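Local coordinates for protein K41043 (Homo sapiens, PDB 6KBR) that probably inhibits serine proteases, as expected of the Kazal-type inhibitor SPINK2, at residues Cys44-Ile47 and Arg48-Gly51. Numbering follows the deposited sequence.
Sequences CMKI and REGG
Glu49 folds its side chain back over the preceding turn of the helix, where the methyl carbon CE of Met45 meets its carboxylate atom OE2 at 3.4 Å. The two side chains run slantwise to one another; the bend of Met45 at chi3 (75°) turns CE toward the acid. The other carboxylate oxygen, OE1, lies 3.6 Å from CA of Lys46, and the side chains of Lys46 and Glu49 cross at about a right angle, CD of Lys46 coming nearest to OE1 at 4.1 Å. Although their charges are opposite, Lys46 NZ and Glu49 OE1 remain 4.8 Å apart, so no salt bridge forms. Bends at chi2 and chi4 instead bring NZ over the backbone of Gly50, 3.8 Å from its CA.

The firm part is the backbone. Four successive i to i+4 hydrogen bonds join the turns, and the bond from Glu49 N to Met45 O (2.8 Å) is almost straight at 179°. The last, from Gly51 N to Ile47 O, is more bent at 133°, at Gly51, the first residue to leave helical geometry, with positive phi. Cys44 and Ile47 face the protein: Cys44 is buried and disulfide-bonded to Cys14, while Ile47 packs on Pro12 and Asn53. By contrast, Arg48, Glu49 and the two glycines are exposed, Arg48 extending away past Ile19 and the glycines lying at the helix end, although the chain of another protein supplies apolar side chains against Met45 and Glu49. The contact makes up the last two turns of helix 40-50, the helix of the small Kazal fold, and its exit at Gly51; the helix follows strand 36-37 and leads on toward strand 56-59 of the three-stranded antiparallel sheet.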
loop_
_atom_site.group_PDB
_atom_site.type_symbol
_atom_site.label_atom_id
_atom_site.label_comp_id
_atom_site.label_asym_id
_atom_site.label_seq_id
_atom_site.Cartn_x
_atom_site.Cartn_y
_atom_site.Cartn_z
ATOM N N CYS B 44 11.113 -6.179 -13.586
ATOM C CA CYS B 44 12.521 -5.748 -13.597
ATOM C C CYS B 44 13.414 -6.411 -12.507
ATOM O O CYS B 44 14.538 -6.828 -12.776
ATOM C CB CYS B 44 12.617 -4.209 -13.526
ATOM S SG CYS B 44 12.031 -3.451 -15.038
ATOM N N MET B 45 12.887 -6.528 -11.282
ATOM C CA MET B 45 13.547 -7.289 -10.257
ATOM C C MET B 45 13.794 -8.803 -10.679
ATOM O O MET B 45 14.874 -9.334 -10.541
ATOM C CB MET B 45 12.760 -7.140 -8.945
ATOM C CG MET B 45 13.133 -5.840 -8.193
ATOM S SD MET B 45 12.586 -5.778 -6.463
ATOM C CE MET B 45 13.786 -6.908 -5.748
ATOM N N LYS B 46 12.789 -9.460 -11.201
ATOM C CA LYS B 46 12.933 -10.825 -11.732
ATOM C C LYS B 46 14.001 -10.918 -12.786
ATOM O O LYS B 46 14.753 -11.841 -12.782
ATOM C CB LYS B 46 11.613 -11.363 -12.312
ATOM C CG LYS B 46 11.677 -12.871 -12.587
ATOM C CD LYS B 46 11.682 -13.726 -11.308
ATOM C CE LYS B 46 12.237 -15.110 -11.599
ATOM N NZ LYS B 46 13.661 -15.160 -11.108
ATOM N N ILE B 47 14.067 -9.931 -13.670
ATOM C CA ILE B 47 15.102 -9.902 -14.731
ATOM C C ILE B 47 16.460 -9.959 -14.054
ATOM O O ILE B 47 17.331 -10.787 -14.414
ATOM C CB ILE B 47 14.889 -8.678 -15.642
ATOM C CG1 ILE B 47 13.635 -8.928 -16.527
ATOM C CG2 ILE B 47 16.179 -8.286 -16.437
ATOM C CD1 ILE B 47 13.307 -7.805 -17.447
ATOM N N ARG B 48 16.609 -9.105 -13.037
ATOM C CA ARG B 48 17.886 -8.974 -12.334
ATOM C C ARG B 48 18.179 -10.242 -11.507
ATOM O O ARG B 48 19.263 -10.769 -11.646
ATOM C CB ARG B 48 17.947 -7.704 -11.481
ATOM C CG ARG B 48 19.352 -7.454 -10.929
ATOM C CD ARG B 48 19.542 -6.058 -10.321
ATOM N NE ARG B 48 20.859 -5.957 -9.679
ATOM C CZ ARG B 48 21.145 -6.351 -8.423
ATOM N NH1 ARG B 48 20.197 -6.872 -7.619
ATOM N NH2 ARG B 48 22.403 -6.219 -7.945
ATOM N N GLU B 49 17.232 -10.740 -10.713
ATOM C CA GLU B 49 17.351 -11.992 -9.918
ATOM C C GLU B 49 17.660 -13.218 -10.801
ATOM O O GLU B 49 18.580 -13.976 -10.508
ATOM C CB GLU B 49 16.059 -12.315 -9.097
ATOM C CG GLU B 49 15.791 -11.452 -7.849
ATOM C CD GLU B 49 14.270 -11.020 -7.555
ATOM O OE1 GLU B 49 13.200 -11.414 -8.221
ATOM O OE2 GLU B 49 14.152 -10.201 -6.615
ATOM N N GLY B 50 16.905 -13.408 -11.874
ATOM C CA GLY B 50 17.052 -14.631 -12.696
ATOM C C GLY B 50 18.133 -14.562 -13.792
ATOM O O GLY B 50 18.502 -15.576 -14.374
ATOM N N GLY B 51 18.604 -13.354 -14.114
ATOM C CA GLY B 51 19.668 -13.174 -15.086
ATOM C C GLY B 51 19.247 -13.277 -16.553
ATOM O O GLY B 51 20.109 -13.335 -17.411
#